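Local coordinates for protein glycoside hydrolase, GH17 family (Formosa sp. Hel1_33_131, PDB 6FCG) that probably cleaves internal beta-1,3-glucosidic bonds of laminarin, a storage glucan of microalgae, as an endo-acting family 17 glycoside hydrolase, at residues E351-P356 with G371-D376; G55-K60 with E355-A360; V38-I43 with D204-S209. All coordinates share one frame; numbering follows the deposited sequence.

Contacts 1 and 2 are neighbours, with centres about 9 Å apart, and share Glu355 and Pro356; Val375 CG2 of contact 1 lies 3.5 Å from Arg58 O of contact 2. Contact 3 sits well away, its centre about 27 Å from that of contact 1 and 29 Å from that of contact 2. Contact 2 lies just past the C-terminal end of strand 50-53, contact 3 at the start of strand 206-212, both in the parallel sheet of the TIM barrel. Their segments alternate along the chain (38-43, 55-60, 204-209, 355-360), and contact 1 closes last. TIM barrels carry the active site at the C-terminal strand ends, so contacts 1 and 2 probably lie on that side, contact 3 at the opposite end.

Contact 1: residues E351-P356 with G371-D376; sequences EAFDEP and GLFTVD
Backbone hydrogen bonds do most of the work between residues 351-356 and 371-376, and Ala352 O takes two of them. Phe373 N reaches it in the carbonyl plane at 3.1 Å, while Leu372 N comes from above that plane, 3.0 Å from the same Ala352 O. Leu372 N also makes a weak bond to Glu351 O. In return Asp354 N donates to Phe373 O over 3.0 Å, at a nearly straight 167°. The bonds through Phe373 N and Phe373 O make a single parallel-type bridge between Phe353 and Phe373, without a sheet growing from it. Close by, Gly371 CA turns a C-H toward Glu351 O.

One charged side chain joins in. With CG beside its own backbone N (chi1 -73°), Asp354 turns its carboxylate toward Gly371, and OD1 accepts from Gly371 N at 2.8 Å, almost in line with the C-O bond. Lys380 forms a salt bridge to the same OD1 and also bonds Gly371 O, so this buried acid has both a backbone donor and a counter-charge.

The apolar share belongs to two phenylalanines that lie side by side and point the same way. Their planes are 23° from parallel but slid apart, with little overlap; Phe353 CD1 packs on Phe373 CB at 3.5 Å. Ala352 O lies in plane at the Phe373 ring edge. Ile77 of helix 68-80 touches both rings, and Arg397 makes a cation-pi contact with Phe353. Farther along, Pro356 CD brushes Val375 CG2.

Glu351 follows a cis peptide, and Ala352 bonds backbone to backbone with Ser53 of strand 50-53. This is consistent with the C-terminal end of the eighth strand of a (beta/alpha)8 barrel, beside the first, with the loop after it folding back.

Contact 2: residues G55-K60 with E355-A360; sequences GGYRKK and EPWKDA
Trp357 has its CG between its own backbone N and carbonyl carbon (chi1 58°), which folds the indole back toward Glu355. Tyr57 holds CG beside its backbone N (chi1 -67°). Its CB thereby comes within 3.4 Å of Trp357 CD1, and the two rings meet obliquely, their planes at 69°. The carboxylate of Glu355 flanks both rings on one side. Trp357 NE1 donates to Glu355 OE2 over 2.9 Å; the oxygen lies in the indole plane, yet the N-H arrives from above the carboxylate plane. That same OE2 sits in plane at the edge of the tyrosine ring, 3.4 Å from Tyr57 CD2, with ring and carboxylate nearly coplanar. Glu355 OE1 rests near Gly55 CA.

In barrel terms, the loop that leaves the first strand, 50-53, is packed here against a type I turn, Glu355 to Lys358, in the loop beyond the probable eighth strand. Were Glu355 an alanine, Trp357 NE1 would probably lose its acceptor, and a gap would be likely to open beside Tyr57 and Gly55.

Pro356 CG packs 4.0 Å from both Arg58 O and Lys59 O. Lys59 O also lies at the indole edge, and Trp357 CA points a C-H at Lys60 O, which touches Ala360 CB as well. His95 stacks on Tyr57, whose OH bonds Gln65, and Asn429 of the second subunit packs on Trp357.

Contact 3: residues V38-I43 with D204-S209; sequences VTAKDI and DLWITS
Thr39, the residue that lies against Asp204, has its carbonyl O held by two backbone donors: Ile43 N at 3.1 Å, and Asp42 N in a weak bond. These are the first turn of helix 40-43, with Thr39 as its N-cap. The threonine side chain caps nothing; Asp42 OD2 reaches back to accept from Thr39 N at 3.1 Å, one half of a capping box. Thr39 OG1 instead lies against Asp204 CB, the two side chains crossing at about a right angle.

The rest is packing against Trp206. Ala40 and Lys41 sit over one face of the indole: Ala40 CB is 3.6 Å above the plane, shifted toward the rim, and Lys41 N stands over the centre. Lys41 has CG opposite its backbone N (chi1 -166°), and its CB and CG pass the rim of the benzene ring, CB 3.7 Å from Trp206 CZ2, before the amine end leads away.

Leu44 also touches the indole, while Ile43 packs on Lys162 and Tyr116, at the starts of strands 161-168 and 116-121. The short N-terminal helix therefore lies across the N-terminal ends of the strands, consistent with a plug at that end of a TIM barrel.

Contact 1: residues E351-P356 with G371-D376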
ATOM      1  N   GLU A 351      12.031  -8.429  31.448  1.00 24.02           N
ATOM      2  CA  GLU A 351      12.111  -7.858  32.806  1.00 23.92           C
ATOM      3  C   GLU A 351      11.191  -8.669  33.746  1.00 22.25           C
ATOM      4  O   GLU A 351      10.486  -9.581  33.295  1.00 23.28           O
ATOM      5  CB  GLU A 351      11.832  -6.333  32.836  1.00 25.67           C
ATOM      6  CG  GLU A 351      10.385  -5.899  32.744  1.00 26.51           C
ATOM      7  CD  GLU A 351      10.099  -4.422  32.870  1.00 29.05           C
ATOM      8  OE1 GLU A 351      10.329  -3.789  33.922  1.00 28.59           O
ATOM      9  OE2 GLU A 351       9.555  -3.931  31.870  1.00 32.96           O
ATOM     10  N   ALA A 352      11.182  -8.348  35.029  1.00 20.85           N
ATOM     11  CA  ALA A 352      10.337  -9.087  35.970  1.00 21.18           C
ATOM     12  C   ALA A 352       8.849  -8.909  35.687  1.00 19.46           C
ATOM     13  O   ALA A 352       8.144  -9.898  35.438  1.00 19.36           O
ATOM     14  CB  ALA A 352      10.644  -8.705  37.403  1.00 20.67           C
ATOM     15  N   PHE A 353       8.398  -7.660  35.697  1.00 18.85           N
ATOM     16  CA  PHE A 353       6.973  -7.304  35.521  1.00 19.09           C
ATOM     17  C   PHE A 353       6.774  -6.326  34.360  1.00 19.10           C
ATOM     18  O   PHE A 353       7.550  -5.425  34.152  1.00 18.99           O
ATOM     19  CB  PHE A 353       6.417  -6.651  36.799  1.00 18.98           C
ATOM     20  CG  PHE A 353       6.486  -7.526  38.031  1.00 18.88           C
ATOM     21  CD1 PHE A 353       5.438  -8.370  38.357  1.00 18.38           C
ATOM     22  CD2 PHE A 353       7.609  -7.521  38.845  1.00 19.07           C
ATOM     23  CE1 PHE A 353       5.503  -9.189  39.455  1.00 18.36           C
ATOM     24  CE2 PHE A 353       7.678  -8.348  39.967  1.00 19.26           C
ATOM     25  CZ  PHE A 353       6.631  -9.181  40.269  1.00 18.85           C
ATOM     26  N   ASP A 354       5.697  -6.500  33.614  1.00 21.55           N
ATOM     27  CA  ASP A 354       5.259  -5.500  32.635  1.00 21.67           C
ATOM     28  C   ASP A 354       5.182  -4.146  33.321  1.00 21.72           C
ATOM     29  O   ASP A 354       4.690  -4.023  34.444  1.00 20.75           O
ATOM     30  CB  ASP A 354       3.860  -5.820  32.070  1.00 22.32           C
ATOM     31  CG  ASP A 354       3.858  -6.979  31.111  1.00 23.04           C
ATOM     32  OD1 ASP A 354       4.929  -7.426  30.676  1.00 21.36           O
ATOM     33  OD2 ASP A 354       2.755  -7.477  30.814  1.00 27.30           O
ATOM     34  N   GLU A 355       5.668  -3.142  32.614  1.00 22.24           N
ATOM     35  CA  GLU A 355       5.701  -1.780  33.102  1.00 21.88           C
ATOM     36  C   GLU A 355       5.019  -0.888  32.071  1.00 19.88           C
ATOM     37  O   GLU A 355       5.623  -0.514  31.073  1.00 17.53           O
ATOM     38  CB  GLU A 355       7.150  -1.362  33.338  1.00 22.33           C
ATOM     39  CG  GLU A 355       7.771  -2.037  34.574  1.00 23.74           C
ATOM     40  CD  GLU A 355       8.928  -1.252  35.161  1.00 24.83           C
ATOM     41  OE1 GLU A 355      10.110  -1.461  34.749  1.00 30.67           O
ATOM     42  OE2 GLU A 355       8.666  -0.367  35.984  1.00 22.65           O
ATOM     43  N   PRO A 356       3.747  -0.554  32.323  1.00 20.17           N
ATOM     44  CA  PRO A 356       2.981   0.183  31.322  1.00 19.93           C
ATOM     45  C   PRO A 356       3.263   1.692  31.171  1.00 19.65           C
ATOM     46  O   PRO A 356       2.627   2.334  30.349  1.00 19.73           O
ATOM     47  CB  PRO A 356       1.536  -0.063  31.737  1.00 19.46           C
ATOM     48  CG  PRO A 356       1.586  -0.300  33.192  1.00 20.41           C
ATOM     49  CD  PRO A 356       3.004  -0.650  33.599  1.00 20.83           C
ATOM     50  N   GLY A 371       7.614  -8.152  30.665  1.00 19.90           N
ATOM     51  CA  GLY A 371       7.558  -8.905  31.890  1.00 19.11           C
ATOM     52  C   GLY A 371       7.483 -10.399  31.714  1.00 18.90           C
ATOM     53  O   GLY A 371       7.085 -10.891  30.659  1.00 17.02           O
ATOM     54  N   LEU A 372       7.916 -11.118  32.756  1.00 18.79           N
ATOM     55  CA  LEU A 372       7.557 -12.524  32.941  1.00 18.39           C
ATOM     56  C   LEU A 372       6.161 -12.596  33.549  1.00 19.57           C
ATOM     57  O   LEU A 372       5.450 -13.598  33.398  1.00 20.34           O
ATOM     58  CB  LEU A 372       8.563 -13.223  33.825  1.00 17.70           C
ATOM     59  CG  LEU A 372      10.014 -13.131  33.404  1.00 17.54           C
ATOM     60  CD1 LEU A 372      10.885 -13.738  34.485  1.00 17.67           C
ATOM     61  CD2 LEU A 372      10.273 -13.809  32.075  1.00 18.18           C
ATOM     62  N   PHE A 373       5.774 -11.542  34.257  1.00 20.88           N
ATOM     63  CA  PHE A 373       4.420 -11.398  34.808  1.00 21.81           C
ATOM     64  C   PHE A 373       3.742 -10.205  34.161  1.00 21.98           C
ATOM     65  O   PHE A 373       4.427  -9.252  33.716  1.00 19.35           O
ATOM     66  CB  PHE A 373       4.451 -11.106  36.330  1.00 22.49           C
ATOM     67  CG  PHE A 373       5.112 -12.160  37.164  1.00 24.15           C
ATOM     68  CD1 PHE A 373       6.463 -12.134  37.415  1.00 23.15           C
ATOM     69  CD2 PHE A 373       4.350 -13.181  37.737  1.00 25.82           C
ATOM     70  CE1 PHE A 373       7.053 -13.112  38.179  1.00 23.73           C
ATOM     71  CE2 PHE A 373       4.948 -14.167  38.505  1.00 25.15           C
ATOM     72  CZ  PHE A 373       6.299 -14.122  38.736  1.00 24.53           C
ATOM     73  N   THR A 374       2.405 -10.207  34.227  1.00 22.36           N
ATOM     74  CA  THR A 374       1.582  -9.084  33.751  1.00 22.36           C
ATOM     75  C   THR A 374       1.593  -8.039  34.847  1.00 23.25           C
ATOM     76  O   THR A 374       2.039  -8.310  35.952  1.00 22.63           O
ATOM     77  CB  THR A 374       0.123  -9.444  33.358  1.00 23.21           C
ATOM     78  OG1 THR A 374      -0.713  -9.654  34.512  1.00 23.44           O
ATOM     79  CG2 THR A 374       0.041 -10.628  32.420  1.00 24.31           C
ATOM     80  N   VAL A 375       1.098  -6.845  34.560  1.00 24.50           N
ATOM     81  CA  VAL A 375       1.050  -5.799  35.598  1.00 25.44           C
ATOM     82  C   VAL A 375       0.191  -6.282  36.811  1.00 26.44           C
ATOM     83  O   VAL A 375       0.523  -6.014  37.948  1.00 25.12           O
ATOM     84  CB  VAL A 375       0.671  -4.393  35.054  1.00 26.14           C
ATOM     85  CG1 VAL A 375      -0.766  -4.357  34.593  1.00 26.69           C
ATOM     86  CG2 VAL A 375       0.885  -3.325  36.109  1.00 26.48           C
ATOM     87  N   ASP A 376      -0.892  -7.020  36.542  1.00 29.75           N
ATOM     88  CA  ASP A 376      -1.809  -7.546  37.573  1.00 31.59           C
ATOM     89  C   ASP A 376      -1.292  -8.787  38.313  1.00 29.88           C
ATOM     90  O   ASP A 376      -1.965  -9.298  39.198  1.00 29.49           O
ATOM     91  CB  ASP A 376      -3.186  -7.880  36.955  1.00 36.82           C
ATOM     92  CG  ASP A 376      -3.865  -6.662  36.286  1.00 41.67           C
ATOM     93  OD1 ASP A 376      -3.976  -5.576  36.909  1.00 48.37           O
ATOM     94  OD2 ASP A 376      -4.281  -6.796  35.118  1.00 45.64           O
TER

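Contact 2: residues G55-K60 with E355-A360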
ATOM      1  N   GLY A  55      11.673  -3.259  37.659  1.00 16.19           N
ATOM      2  CA  GLY A  55      10.956  -2.063  38.009  1.00 17.59           C
ATOM      3  C   GLY A  55       9.621  -2.489  38.578  1.00 20.22           C
ATOM      4  O   GLY A  55       9.009  -3.469  38.116  1.00 24.23           O
ATOM      5  N   GLY A  56       9.110  -1.699  39.516  1.00 21.51           N
ATOM      6  CA  GLY A  56       7.925  -2.020  40.313  1.00 21.37           C
ATOM      7  C   GLY A  56       6.757  -1.076  40.094  1.00 21.81           C
ATOM      8  O   GLY A  56       5.750  -1.162  40.781  1.00 25.30           O
ATOM      9  N   TYR A  57       6.907  -0.173  39.143  1.00 22.52           N
ATOM     10  CA  TYR A  57       5.868   0.771  38.773  1.00 21.94           C
ATOM     11  C   TYR A  57       4.694   0.006  38.211  1.00 22.41           C
ATOM     12  O   TYR A  57       4.881  -0.944  37.441  1.00 24.20           O
ATOM     13  CB  TYR A  57       6.381   1.733  37.709  1.00 19.94           C
ATOM     14  CG  TYR A  57       7.470   2.681  38.159  1.00 18.99           C
ATOM     15  CD1 TYR A  57       7.169   3.850  38.852  1.00 18.82           C
ATOM     16  CD2 TYR A  57       8.807   2.422  37.877  1.00 18.60           C
ATOM     17  CE1 TYR A  57       8.176   4.738  39.240  1.00 18.19           C
ATOM     18  CE2 TYR A  57       9.807   3.291  38.273  1.00 17.90           C
ATOM     19  CZ  TYR A  57       9.490   4.439  38.954  1.00 17.64           C
ATOM     20  OH  TYR A  57      10.469   5.319  39.296  1.00 17.32           O
ATOM     21  N   ARG A  58       3.500   0.409  38.637  1.00 24.48           N
ATOM     22  CA  ARG A  58       2.223  -0.273  38.288  1.00 26.91           C
ATOM     23  C   ARG A  58       1.271   0.550  37.439  1.00 25.66           C
ATOM     24  O   ARG A  58       0.278   0.029  36.986  1.00 23.59           O
ATOM     25  CB  ARG A  58       1.501  -0.736  39.565  1.00 28.12           C
ATOM     26  CG  ARG A  58       2.147  -1.944  40.226  1.00 30.15           C
ATOM     27  CD  ARG A  58       1.919  -1.950  41.715  1.00 32.35           C
ATOM     28  NE  ARG A  58       2.766  -2.949  42.383  1.00 34.93           N
ATOM     29  CZ  ARG A  58       2.389  -3.854  43.280  1.00 33.05           C
ATOM     30  NH1 ARG A  58       3.345  -4.627  43.768  1.00 34.44           N
ATOM     31  NH2 ARG A  58       1.138  -3.998  43.698  1.00 32.08           N
ATOM     32  N   LYS A  59       1.606   1.818  37.190  1.00 28.70           N
ATOM     33  CA  LYS A  59       0.737   2.739  36.458  1.00 29.82           C
ATOM     34  C   LYS A  59       1.478   3.319  35.264  1.00 27.53           C
ATOM     35  O   LYS A  59       2.672   3.088  35.085  1.00 26.10           O
ATOM     36  CB  LYS A  59       0.285   3.879  37.366  1.00 33.75           C
ATOM     37  CG  LYS A  59      -0.323   3.469  38.704  1.00 36.38           C
ATOM     38  CD  LYS A  59      -1.831   3.341  38.654  1.00 41.61           C
ATOM     39  CE  LYS A  59      -2.359   3.040  40.041  1.00 46.95           C
ATOM     40  NZ  LYS A  59      -3.796   2.660  39.981  1.00 53.34           N
ATOM     41  N   LYS A  60       0.753   4.100  34.465  1.00 26.64           N
ATOM     42  CA  LYS A  60       1.258   4.632  33.203  1.00 26.28           C
ATOM     43  C   LYS A  60       2.197   5.844  33.339  1.00 23.62           C
ATOM     44  O   LYS A  60       2.602   6.427  32.333  1.00 23.52           O
ATOM     45  CB  LYS A  60       0.085   4.989  32.293  1.00 28.45           C
ATOM     46  CG  LYS A  60      -0.838   3.830  31.937  1.00 32.06           C
ATOM     47  CD  LYS A  60      -2.026   4.359  31.121  1.00 35.16           C
ATOM     48  CE  LYS A  60      -3.141   3.339  30.942  1.00 36.94           C
ATOM     49  NZ  LYS A  60      -2.893   2.505  29.734  1.00 40.23           N
ATOM     50  N   GLU A 355       5.668  -3.142  32.614  1.00 22.24           N
ATOM     51  CA  GLU A 355       5.701  -1.780  33.102  1.00 21.88           C
ATOM     52  C   GLU A 355       5.019  -0.888  32.071  1.00 19.88           C
ATOM     53  O   GLU A 355       5.623  -0.514  31.073  1.00 17.53           O
ATOM     54  CB  GLU A 355       7.150  -1.362  33.338  1.00 22.33           C
ATOM     55  CG  GLU A 355       7.771  -2.037  34.574  1.00 23.74           C
ATOM     56  CD  GLU A 355       8.928  -1.252  35.161  1.00 24.83           C
ATOM     57  OE1 GLU A 355      10.110  -1.461  34.749  1.00 30.67           O
ATOM     58  OE2 GLU A 355       8.666  -0.367  35.984  1.00 22.65           O
ATOM     59  N   PRO A 356       3.747  -0.554  32.323  1.00 20.17           N
ATOM     60  CA  PRO A 356       2.981   0.183  31.322  1.00 19.93           C
ATOM     61  C   PRO A 356       3.263   1.692  31.171  1.00 19.65           C
ATOM     62  O   PRO A 356       2.627   2.334  30.349  1.00 19.73           O
ATOM     63  CB  PRO A 356       1.536  -0.063  31.737  1.00 19.46           C
ATOM     64  CG  PRO A 356       1.586  -0.300  33.192  1.00 20.41           C
ATOM     65  CD  PRO A 356       3.004  -0.650  33.599  1.00 20.83           C
ATOM     66  N   TRP A 357       4.211   2.252  31.922  1.00 19.92           N
ATOM     67  CA  TRP A 357       4.638   3.660  31.712  1.00 19.41           C
ATOM     68  C   TRP A 357       5.628   3.853  30.524  1.00 19.46           C
ATOM     69  O   TRP A 357       5.902   4.985  30.162  1.00 17.67           O
ATOM     70  CB  TRP A 357       5.277   4.237  32.995  1.00 18.60           C
ATOM     71  CG  TRP A 357       6.460   3.448  33.456  1.00 17.80           C
ATOM     72  CD1 TRP A 357       6.454   2.423  34.330  1.00 17.84           C
ATOM     73  CD2 TRP A 357       7.822   3.623  33.052  1.00 17.58           C
ATOM     74  NE1 TRP A 357       7.724   1.936  34.505  1.00 18.04           N
ATOM     75  CE2 TRP A 357       8.582   2.647  33.719  1.00 17.63           C
ATOM     76  CE3 TRP A 357       8.474   4.511  32.201  1.00 17.82           C
ATOM     77  CZ2 TRP A 357       9.953   2.511  33.543  1.00 17.97           C
ATOM     78  CZ3 TRP A 357       9.841   4.379  32.027  1.00 18.38           C
ATOM     79  CH2 TRP A 357      10.569   3.377  32.698  1.00 18.08           C
ATOM     80  N   LYS A 358       6.183   2.768  29.982  1.00 20.08           N
ATOM     81  CA  LYS A 358       7.307   2.870  29.068  1.00 21.67           C
ATOM     82  C   LYS A 358       6.879   3.342  27.701  1.00 22.60           C
ATOM     83  O   LYS A 358       7.626   4.050  27.030  1.00 24.21           O
ATOM     84  CB  LYS A 358       8.076   1.550  28.974  1.00 22.95           C
ATOM     85  CG  LYS A 358       8.931   1.294  30.204  1.00 23.95           C
ATOM     86  CD  LYS A 358       9.140  -0.197  30.483  1.00 26.13           C
ATOM     87  CE  LYS A 358      10.518  -0.767  30.177  1.00 25.50           C
ATOM     88  NZ  LYS A 358      11.365  -0.121  29.167  1.00 25.57           N
ATOM     89  N   ASP A 359       5.708   2.912  27.275  1.00 23.75           N
ATOM     90  CA  ASP A 359       5.028   3.464  26.103  1.00 26.60           C
ATOM     91  C   ASP A 359       3.623   3.859  26.608  1.00 25.28           C
ATOM     92  O   ASP A 359       2.624   3.196  26.342  1.00 21.53           O
ATOM     93  CB  ASP A 359       4.994   2.433  24.944  1.00 29.89           C
ATOM     94  CG  ASP A 359       4.593   3.035  23.591  1.00 32.13           C
ATOM     95  OD1 ASP A 359       4.139   4.208  23.532  1.00 35.60           O
ATOM     96  OD2 ASP A 359       4.719   2.295  22.581  1.00 33.03           O
ATOM     97  N   ALA A 360       3.603   4.953  27.364  1.00 25.04           N
ATOM     98  CA  ALA A 360       2.433   5.365  28.136  1.00 25.56           C
ATOM     99  C   ALA A 360       1.173   5.542  27.293  1.00 25.29           C
ATOM    100  O   ALA A 360       0.119   5.092  27.687  1.00 24.48           O
ATOM    101  CB  ALA A 360       2.747   6.643  28.903  1.00 25.04           C
TER

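Contact 3: residues V38-I43 with D204-S209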
ATOM      1  N   VAL A  38      28.155 -13.180  49.295  1.00 36.79           N
ATOM      2  CA  VAL A  38      28.637 -11.997  50.071  1.00 37.90           C
ATOM      3  C   VAL A  38      29.078 -10.904  49.041  1.00 40.82           C
ATOM      4  O   VAL A  38      28.566  -9.808  49.123  1.00 41.43           O
ATOM      5  CB  VAL A  38      29.702 -12.394  51.231  1.00 38.17           C
ATOM      6  CG1 VAL A  38      31.177 -12.308  50.820  1.00 38.20           C
ATOM      7  CG2 VAL A  38      29.512 -11.647  52.582  1.00 37.77           C
ATOM      8  N   THR A  39      29.920 -11.203  48.033  1.00 40.95           N
ATOM      9  CA  THR A  39      30.522 -10.162  47.117  1.00 39.40           C
ATOM     10  C   THR A  39      30.116 -10.262  45.618  1.00 39.76           C
ATOM     11  O   THR A  39      29.650 -11.316  45.166  1.00 42.33           O
ATOM     12  CB  THR A  39      32.053 -10.222  47.301  1.00 41.58           C
ATOM     13  OG1 THR A  39      32.485  -9.034  47.938  1.00 48.85           O
ATOM     14  CG2 THR A  39      32.856 -10.383  46.043  1.00 42.55           C
ATOM     15  N   ALA A  40      30.285  -9.192  44.837  1.00 37.15           N
ATOM     16  CA  ALA A  40      29.927  -9.239  43.392  1.00 35.05           C
ATOM     17  C   ALA A  40      30.662 -10.322  42.602  1.00 35.25           C
ATOM     18  O   ALA A  40      30.059 -11.043  41.807  1.00 32.15           O
ATOM     19  CB  ALA A  40      30.166  -7.898  42.741  1.00 35.48           C
ATOM     20  N   LYS A  41      31.959 -10.444  42.857  1.00 38.55           N
ATOM     21  CA  LYS A  41      32.768 -11.566  42.363  1.00 42.60           C
ATOM     22  C   LYS A  41      32.184 -12.971  42.654  1.00 39.71           C
ATOM     23  O   LYS A  41      32.308 -13.857  41.845  1.00 39.30           O
ATOM     24  CB  LYS A  41      34.201 -11.454  42.908  1.00 51.05           C
ATOM     25  CG  LYS A  41      35.221 -12.357  42.223  1.00 61.09           C
ATOM     26  CD  LYS A  41      36.656 -11.988  42.629  1.00 69.32           C
ATOM     27  CE  LYS A  41      37.482 -13.198  43.087  1.00 69.68           C
ATOM     28  NZ  LYS A  41      38.141 -13.864  41.935  1.00 69.71           N
ATOM     29  N   ASP A  42      31.546 -13.168  43.802  1.00 37.12           N
ATOM     30  CA  ASP A  42      30.918 -14.460  44.133  1.00 34.79           C
ATOM     31  C   ASP A  42      29.590 -14.664  43.406  1.00 32.43           C
ATOM     32  O   ASP A  42      29.213 -15.778  43.097  1.00 31.13           O
ATOM     33  CB  ASP A  42      30.649 -14.574  45.653  1.00 34.89           C
ATOM     34  CG  ASP A  42      31.903 -14.368  46.518  1.00 35.78           C
ATOM     35  OD1 ASP A  42      32.962 -14.978  46.205  1.00 37.34           O
ATOM     36  OD2 ASP A  42      31.802 -13.627  47.544  1.00 33.61           O
ATOM     37  N   ILE A  43      28.860 -13.576  43.210  1.00 32.91           N
ATOM     38  CA  ILE A  43      27.477 -13.607  42.736  1.00 32.72           C
ATOM     39  C   ILE A  43      27.356 -13.686  41.207  1.00 31.90           C
ATOM     40  O   ILE A  43      26.552 -14.451  40.663  1.00 29.69           O
ATOM     41  CB  ILE A  43      26.747 -12.337  43.228  1.00 34.31           C
ATOM     42  CG1 ILE A  43      26.532 -12.446  44.725  1.00 34.85           C
ATOM     43  CG2 ILE A  43      25.400 -12.150  42.522  1.00 37.42           C
ATOM     44  CD1 ILE A  43      26.074 -11.151  45.352  1.00 38.35           C
ATOM     45  N   ASP A 204      35.437  -4.432  47.523  1.00 29.00           N
ATOM     46  CA  ASP A 204      34.732  -5.492  46.791  1.00 28.86           C
ATOM     47  C   ASP A 204      33.513  -5.060  45.946  1.00 25.72           C
ATOM     48  O   ASP A 204      32.908  -5.897  45.259  1.00 24.67           O
ATOM     49  CB  ASP A 204      34.284  -6.560  47.778  1.00 31.42           C
ATOM     50  CG  ASP A 204      35.451  -7.310  48.411  1.00 33.16           C
ATOM     51  OD1 ASP A 204      36.362  -7.743  47.672  1.00 31.40           O
ATOM     52  OD2 ASP A 204      35.427  -7.506  49.649  1.00 37.40           O
ATOM     53  N   LEU A 205      33.170  -3.774  46.013  1.00 24.47           N
ATOM     54  CA  LEU A 205      32.111  -3.182  45.209  1.00 25.02           C
ATOM     55  C   LEU A 205      32.576  -3.080  43.782  1.00 24.82           C
ATOM     56  O   LEU A 205      33.642  -2.532  43.520  1.00 30.42           O
ATOM     57  CB  LEU A 205      31.763  -1.776  45.717  1.00 25.13           C
ATOM     58  CG  LEU A 205      30.655  -1.027  44.997  1.00 25.67           C
ATOM     59  CD1 LEU A 205      29.301  -1.600  45.340  1.00 26.74           C
ATOM     60  CD2 LEU A 205      30.688   0.438  45.340  1.00 27.21           C
ATOM     61  N   TRP A 206      31.812  -3.643  42.866  1.00 23.21           N
ATOM     62  CA  TRP A 206      32.219  -3.684  41.475  1.00 23.74           C
ATOM     63  C   TRP A 206      31.606  -2.524  40.704  1.00 23.62           C
ATOM     64  O   TRP A 206      30.451  -2.174  40.921  1.00 23.24           O
ATOM     65  CB  TRP A 206      31.883  -5.061  40.860  1.00 23.38           C
ATOM     66  CG  TRP A 206      33.014  -6.051  40.958  1.00 22.57           C
ATOM     67  CD1 TRP A 206      34.097  -5.970  41.777  1.00 22.27           C
ATOM     68  CD2 TRP A 206      33.161  -7.273  40.225  1.00 21.71           C
ATOM     69  NE1 TRP A 206      34.910  -7.057  41.600  1.00 21.34           N
ATOM     70  CE2 TRP A 206      34.354  -7.884  40.670  1.00 22.10           C
ATOM     71  CE3 TRP A 206      32.399  -7.915  39.254  1.00 21.75           C
ATOM     72  CZ2 TRP A 206      34.815  -9.083  40.162  1.00 22.57           C
ATOM     73  CZ3 TRP A 206      32.845  -9.126  38.747  1.00 22.37           C
ATOM     74  CH2 TRP A 206      34.049  -9.697  39.206  1.00 22.89           C
ATOM     75  N   ILE A 207      32.389  -1.950  39.789  1.00 23.37           N
ATOM     76  CA  ILE A 207      31.946  -0.830  38.976  1.00 22.21           C
ATOM     77  C   ILE A 207      31.889  -1.259  37.532  1.00 21.25           C
ATOM     78  O   ILE A 207      32.769  -1.960  37.048  1.00 22.37           O
ATOM     79  CB  ILE A 207      32.892   0.356  39.110  1.00 22.19           C
ATOM     80  CG1 ILE A 207      33.205   0.644  40.586  1.00 21.92           C
ATOM     81  CG2 ILE A 207      32.286   1.591  38.444  1.00 23.15           C
ATOM     82  CD1 ILE A 207      31.999   1.007  41.445  1.00 21.91           C
ATOM     83  N   THR A 208      30.845  -0.830  36.831  1.00 20.86           N
ATOM     84  CA  THR A 208      30.671  -1.152  35.402  1.00 19.82           C
ATOM     85  C   THR A 208      29.938  -0.035  34.711  1.00 19.70           C
ATOM     86  O   THR A 208      29.668   1.011  35.313  1.00 19.15           O
ATOM     87  CB  THR A 208      29.899  -2.487  35.207  1.00 19.88           C
ATOM     88  OG1 THR A 208      29.957  -2.919  33.847  1.00 17.54           O
ATOM     89  CG2 THR A 208      28.428  -2.366  35.650  1.00 19.40           C
ATOM     90  N   SER A 209      29.657  -0.248  33.429  1.00 19.50           N
ATOM     91  CA  SER A 209      28.676   0.531  32.683  1.00 19.29           C
ATOM     92  C   SER A 209      27.828  -0.466  31.936  1.00 19.11           C
ATOM     93  O   SER A 209      28.342  -1.454  31.450  1.00 19.22           O
ATOM     94  CB  SER A 209      29.347   1.481  31.707  1.00 19.96           C
ATOM     95  OG  SER A 209      28.399   2.336  31.093  1.00 18.66           O
TER